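Long-range contact in D-glycero-beta-D-manno-heptose-1,7-bisphosphate 7-phosphatase (Mesorhizobium loti, PDB 2O2X), which removes the C-7 phosphate from D-glycero-beta-D-manno-heptose 1,7-bisphosphate, a magnesium-dependent step in making ADP-L-glycero-beta-D-manno-heptose: residues R38-P52 with Y88-V101. Residues are numbered along the deposited sequence; the frame is centred on the assembly and turned at random.
Sequences RDGTINVDTDYPSDP and YFGWSAFAAVNGRV
The ring of Tyr-48 meets that of Tyr-88 edge-on: its CE1 stands over the centre of the Tyr-88 face, and planes at 89° with centroids 4.9 Å apart define a T-shaped pair. The next ring, Phe-89, has Pro-49 O over one face, toward the rim, while Pro-49 CD lies 3.8 Å from Phe-89 CE1. Deeper in, the guanidinium of Arg-38 carries Val-101 CG2 over one face; Asp-39 OD1, Pro-49 CB and Asn-98 OD1 lie at its edge. The bond from Arg-38 NH1 to Asn-98 OD1 (3.0 Å) is nearly straight at 164° and falls on a lone pair in the carbonyl plane. On the other terminal nitrogen, Arg-38 NH2 forms a salt bridge with Asp-39 OD1 (2.8 Å), met on the syn side; Asn-43 ND2 takes the anti lone pair of that oxygen, so two firm bonds fix its position. By similarity Asp-39 is the proton donor and a magnesium ligand of this HAD-type phosphatase, and Arg-38 and Tyr-48 bind substrate. The loop following strand 34-36 runs beside the first turns of helix 91-107, the CA atoms of Pro-52 and Val-97 coming within 4.4 Å. Pro-49 centres an inverse gamma turn, and its O reaches Val-97 CG2 (3.4 Å): with Val-97 CG1 anti to the backbone N (chi1 168°), CG2 falls beside that N and against the Pro-49 carbonyl. Pro-52 CG packs against Ala-96 CB at 3.9 Å, and a water donates to Pro-52 O while accepting from Arg-100 NE (3.0 Å from the water).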
loop_
_atom_site.group_PDB
_atom_site.type_symbol
_atom_site.label_atom_id
_atom_site.label_comp_id
_atom_site.label_asym_id
_atom_site.label_seq_id
_atom_site.Cartn_x
_atom_site.Cartn_y
_atom_site.Cartn_z
ATOM N N ARG A 38 4.011 -2.224 0.712
ATOM C CA ARG A 38 4.470 -2.836 1.939
ATOM C C ARG A 38 6.007 -3.019 1.932
ATOM O O ARG A 38 6.709 -2.300 2.650
ATOM C CB ARG A 38 3.719 -4.132 2.250
ATOM C CG ARG A 38 3.759 -4.457 3.749
ATOM C CD ARG A 38 3.444 -5.918 4.043
ATOM N NE ARG A 38 4.568 -6.752 3.651
ATOM C CZ ARG A 38 4.511 -8.066 3.471
ATOM N NH1 ARG A 38 3.377 -8.731 3.663
ATOM N NH2 ARG A 38 5.593 -8.701 3.080
ATOM N N ASP A 39 6.528 -3.956 1.149
ATOM C CA ASP A 39 7.949 -4.278 1.164
ATOM C C ASP A 39 8.749 -3.149 0.527
ATOM O O ASP A 39 8.590 -2.875 -0.673
ATOM C CB ASP A 39 8.189 -5.589 0.417
ATOM C CG ASP A 39 7.441 -6.770 1.029
ATOM O OD1 ASP A 39 7.608 -7.031 2.228
ATOM O OD2 ASP A 39 6.729 -7.459 0.268
ATOM N N GLY A 40 9.640 -2.537 1.305
ATOM C CA GLY A 40 10.380 -1.355 0.871
ATOM C C GLY A 40 9.800 -0.018 1.313
ATOM O O GLY A 40 10.425 1.049 1.136
ATOM N N THR A 41 8.626 -0.047 1.948
ATOM C CA THR A 41 7.905 1.157 2.334
ATOM C C THR A 41 7.562 1.083 3.816
ATOM O O THR A 41 8.113 1.846 4.617
ATOM C CB THR A 41 6.663 1.379 1.432
ATOM O OG1 THR A 41 7.097 1.602 0.093
ATOM C CG2 THR A 41 5.841 2.580 1.861
ATOM N N ILE A 42 6.725 0.120 4.210
ATOM C CA ILE A 42 6.405 -0.135 5.590
ATOM C C ILE A 42 7.444 -0.996 6.262
ATOM O O ILE A 42 7.828 -0.702 7.396
ATOM C CB ILE A 42 5.005 -0.799 5.691
ATOM C CG1 ILE A 42 3.939 0.143 5.158
ATOM C CG2 ILE A 42 4.707 -1.215 7.145
ATOM C CD1 ILE A 42 2.570 -0.521 5.052
ATOM N N ASN A 43 7.871 -2.049 5.593
ATOM C CA ASN A 43 8.923 -2.909 6.133
ATOM C C ASN A 43 10.113 -2.923 5.210
ATOM O O ASN A 43 10.033 -2.553 4.028
ATOM C CB ASN A 43 8.410 -4.336 6.416
ATOM C CG ASN A 43 7.896 -5.047 5.189
ATOM O OD1 ASN A 43 6.724 -4.945 4.878
ATOM N ND2 ASN A 43 8.764 -5.768 4.487
ATOM N N VAL A 44 11.255 -3.302 5.754
ATOM C CA VAL A 44 12.458 -3.366 4.979
ATOM C C VAL A 44 12.295 -4.406 3.868
ATOM O O VAL A 44 11.788 -5.517 4.098
ATOM C CB VAL A 44 13.665 -3.707 5.877
ATOM C CG1 VAL A 44 14.931 -3.895 5.036
ATOM C CG2 VAL A 44 13.882 -2.624 6.916
ATOM N N ASP A 45 12.727 -4.063 2.666
ATOM C CA ASP A 45 12.512 -4.937 1.522
ATOM C C ASP A 45 13.436 -6.142 1.617
ATOM O O ASP A 45 14.520 -6.079 2.211
ATOM C CB ASP A 45 12.790 -4.184 0.225
ATOM C CG ASP A 45 12.043 -4.770 -0.980
ATOM O OD1 ASP A 45 11.316 -5.767 -0.859
ATOM O OD2 ASP A 45 12.202 -4.212 -2.081
ATOM N N THR A 46 13.002 -7.232 1.023
ATOM C CA THR A 46 13.796 -8.461 0.971
ATOM C C THR A 46 13.341 -9.275 -0.224
ATOM O O THR A 46 12.208 -9.144 -0.675
ATOM C CB THR A 46 13.675 -9.286 2.297
ATOM O OG1 THR A 46 14.788 -10.185 2.427
ATOM C CG2 THR A 46 12.406 -10.069 2.360
ATOM N N ASP A 47 14.210 -10.145 -0.711
ATOM C CA ASP A 47 13.903 -10.921 -1.899
ATOM C C ASP A 47 12.720 -11.861 -1.670
ATOM O O ASP A 47 11.897 -12.032 -2.558
ATOM C CB ASP A 47 15.114 -11.766 -2.341
ATOM C CG ASP A 47 16.240 -10.940 -2.947
ATOM O OD1 ASP A 47 15.987 -9.823 -3.427
ATOM O OD2 ASP A 47 17.392 -11.438 -2.949
ATOM N N TYR A 48 12.658 -12.459 -0.484
ATOM C CA TYR A 48 11.710 -13.530 -0.208
ATOM C C TYR A 48 10.987 -13.268 1.110
ATOM O O TYR A 48 11.412 -13.735 2.143
ATOM C CB TYR A 48 12.422 -14.888 -0.146
ATOM C CG TYR A 48 13.308 -15.200 -1.319
ATOM C CD1 TYR A 48 12.771 -15.556 -2.539
ATOM C CD2 TYR A 48 14.677 -15.130 -1.208
ATOM C CE1 TYR A 48 13.584 -15.833 -3.624
ATOM C CE2 TYR A 48 15.492 -15.409 -2.275
ATOM C CZ TYR A 48 14.947 -15.753 -3.480
ATOM O OH TYR A 48 15.772 -16.039 -4.563
ATOM N N PRO A 49 9.936 -12.428 1.091
ATOM C CA PRO A 49 9.271 -12.046 2.329
ATOM C C PRO A 49 8.346 -13.132 2.867
ATOM O O PRO A 49 7.142 -12.921 2.963
ATOM C CB PRO A 49 8.495 -10.791 1.927
ATOM C CG PRO A 49 8.201 -10.990 0.501
ATOM C CD PRO A 49 9.382 -11.692 -0.066
ATOM N N SER A 50 8.924 -14.279 3.219
ATOM C CA SER A 50 8.155 -15.452 3.698
ATOM C C SER A 50 8.372 -15.782 5.180
ATOM O O SER A 50 7.644 -16.619 5.728
ATOM C CB SER A 50 8.548 -16.676 2.885
ATOM O OG SER A 50 9.927 -16.980 3.095
ATOM N N ASP A 51 9.360 -15.163 5.833
ATOM C CA ASP A 51 9.725 -15.541 7.206
ATOM C C ASP A 51 9.373 -14.391 8.128
ATOM O O ASP A 51 10.008 -13.347 8.094
ATOM C CB ASP A 51 11.216 -15.899 7.286
ATOM C CG ASP A 51 11.603 -16.507 8.635
ATOM O OD1 ASP A 51 10.868 -16.289 9.609
ATOM O OD2 ASP A 51 12.630 -17.235 8.701
ATOM N N PRO A 52 8.330 -14.557 8.961
ATOM C CA PRO A 52 7.951 -13.441 9.811
ATOM C C PRO A 52 9.038 -12.958 10.760
ATOM O O PRO A 52 9.094 -11.778 11.117
ATOM C CB PRO A 52 6.740 -13.951 10.588
ATOM C CG PRO A 52 6.519 -15.326 10.187
ATOM C CD PRO A 52 7.464 -15.742 9.142
ATOM N N TYR A 88 8.109 -19.396 -4.370
ATOM C CA TYR A 88 8.997 -19.103 -3.273
ATOM C C TYR A 88 8.301 -19.236 -1.925
ATOM O O TYR A 88 8.953 -19.420 -0.897
ATOM C CB TYR A 88 9.554 -17.682 -3.410
ATOM C CG TYR A 88 10.313 -17.386 -4.684
ATOM C CD1 TYR A 88 10.978 -18.376 -5.388
ATOM C CD2 TYR A 88 10.387 -16.091 -5.154
ATOM C CE1 TYR A 88 11.652 -18.102 -6.570
ATOM C CE2 TYR A 88 11.092 -15.790 -6.302
ATOM C CZ TYR A 88 11.718 -16.792 -7.004
ATOM O OH TYR A 88 12.410 -16.484 -8.179
ATOM N N PHE A 89 6.990 -19.042 -1.934
ATOM C CA PHE A 89 6.127 -19.182 -0.744
ATOM C C PHE A 89 4.663 -19.135 -1.206
ATOM O O PHE A 89 4.371 -18.998 -2.387
ATOM C CB PHE A 89 6.456 -18.168 0.358
ATOM C CG PHE A 89 6.359 -16.720 -0.084
ATOM C CD1 PHE A 89 7.447 -16.099 -0.649
ATOM C CD2 PHE A 89 5.217 -15.978 0.147
ATOM C CE1 PHE A 89 7.369 -14.771 -1.055
ATOM C CE2 PHE A 89 5.131 -14.646 -0.237
ATOM C CZ PHE A 89 6.220 -14.045 -0.852
ATOM N N GLY A 90 3.748 -19.289 -0.250
ATOM C CA GLY A 90 2.319 -19.270 -0.511
ATOM C C GLY A 90 1.560 -18.279 0.340
ATOM O O GLY A 90 2.138 -17.491 1.105
ATOM N N TRP A 91 0.246 -18.314 0.213
ATOM C CA TRP A 91 -0.616 -17.413 0.951
ATOM C C TRP A 91 -0.540 -17.613 2.446
ATOM O O TRP A 91 -0.775 -16.675 3.182
ATOM C CB TRP A 91 -2.057 -17.468 0.473
ATOM C CG TRP A 91 -2.265 -16.772 -0.845
ATOM C CD1 TRP A 91 -2.703 -17.332 -1.990
ATOM C CD2 TRP A 91 -2.076 -15.368 -1.131
ATOM N NE1 TRP A 91 -2.782 -16.390 -2.991
ATOM C CE2 TRP A 91 -2.413 -15.170 -2.486
ATOM C CE3 TRP A 91 -1.655 -14.268 -0.364
ATOM C CZ2 TRP A 91 -2.358 -13.913 -3.105
ATOM C CZ3 TRP A 91 -1.581 -13.015 -0.985
ATOM C CH2 TRP A 91 -1.927 -12.856 -2.346
ATOM N N SER A 92 -0.209 -18.822 2.924
ATOM C CA SER A 92 -0.066 -19.005 4.369
ATOM C C SER A 92 1.131 -18.244 4.937
ATOM O O SER A 92 1.055 -17.641 6.005
ATOM C CB SER A 92 0.017 -20.490 4.709
ATOM O OG SER A 92 -1.264 -21.058 4.509
ATOM N N ALA A 93 2.221 -18.250 4.188
ATOM C CA ALA A 93 3.381 -17.461 4.576
ATOM C C ALA A 93 3.056 -15.963 4.532
ATOM O O ALA A 93 3.444 -15.212 5.435
ATOM C CB ALA A 93 4.552 -17.773 3.708
ATOM N N PHE A 94 2.350 -15.516 3.484
ATOM C CA PHE A 94 1.925 -14.122 3.424
ATOM C C PHE A 94 1.108 -13.778 4.671
ATOM O O PHE A 94 1.276 -12.724 5.287
ATOM C CB PHE A 94 1.090 -13.828 2.167
ATOM C CG PHE A 94 0.524 -12.433 2.150
ATOM C CD1 PHE A 94 1.332 -11.351 1.808
ATOM C CD2 PHE A 94 -0.766 -12.170 2.542
ATOM C CE1 PHE A 94 0.847 -10.089 1.802
ATOM C CE2 PHE A 94 -1.256 -10.902 2.570
ATOM C CZ PHE A 94 -0.460 -9.851 2.193
ATOM N N ALA A 95 0.185 -14.656 5.054
ATOM C CA ALA A 95 -0.641 -14.371 6.219
ATOM C C ALA A 95 0.204 -14.174 7.485
ATOM O O ALA A 95 -0.008 -13.241 8.258
ATOM C CB ALA A 95 -1.683 -15.501 6.438
ATOM N N ALA A 96 1.172 -15.056 7.683
ATOM C CA ALA A 96 2.065 -14.955 8.839
ATOM C C ALA A 96 2.943 -13.691 8.821
ATOM O O ALA A 96 3.100 -13.011 9.827
ATOM C CB ALA A 96 2.939 -16.182 8.914
ATOM N N VAL A 97 3.526 -13.409 7.666
ATOM C CA VAL A 97 4.405 -12.255 7.523
ATOM C C VAL A 97 3.614 -10.965 7.651
ATOM O O VAL A 97 4.032 -10.027 8.363
ATOM C CB VAL A 97 5.154 -12.316 6.180
ATOM C CG1 VAL A 97 5.852 -10.984 5.851
ATOM C CG2 VAL A 97 6.150 -13.439 6.194
ATOM N N ASN A 98 2.498 -10.880 6.934
ATOM C CA ASN A 98 1.680 -9.679 6.987
ATOM C C ASN A 98 1.138 -9.452 8.390
ATOM O O ASN A 98 1.091 -8.319 8.880
ATOM C CB ASN A 98 0.531 -9.707 5.954
ATOM C CG ASN A 98 0.128 -8.313 5.555
ATOM O OD1 ASN A 98 0.948 -7.592 4.948
ATOM N ND2 ASN A 98 -1.085 -7.888 5.920
ATOM N N GLY A 99 0.718 -10.527 9.052
ATOM C CA GLY A 99 0.297 -10.416 10.436
ATOM C C GLY A 99 1.374 -9.868 11.349
ATOM O O GLY A 99 1.099 -9.060 12.218
ATOM N N ARG A 100 2.605 -10.305 11.124
ATOM C CA ARG A 100 3.740 -9.807 11.904
ATOM C C ARG A 100 3.974 -8.300 11.660
ATOM O O ARG A 100 4.234 -7.530 12.585
ATOM C CB ARG A 100 5.018 -10.638 11.633
ATOM C CG ARG A 100 6.246 -10.145 12.341
ATOM C CD ARG A 100 6.079 -10.146 13.822
ATOM N NE ARG A 100 7.329 -9.873 14.531
ATOM C CZ ARG A 100 7.399 -9.613 15.836
ATOM N NH1 ARG A 100 6.314 -9.568 16.584
ATOM N NH2 ARG A 100 8.577 -9.371 16.388
ATOM N N VAL A 101 3.831 -7.863 10.415
ATOM C CA VAL A 101 3.970 -6.436 10.097
ATOM C C VAL A 101 2.916 -5.658 10.876
ATOM O O VAL A 101 3.234 -4.656 11.509
ATOM C CB VAL A 101 3.862 -6.173 8.558
ATOM C CG1 VAL A 101 3.737 -4.703 8.268
ATOM C CG2 VAL A 101 5.084 -6.754 7.811
HETATM O O HOH W 1 9.894 -9.870 12.903
#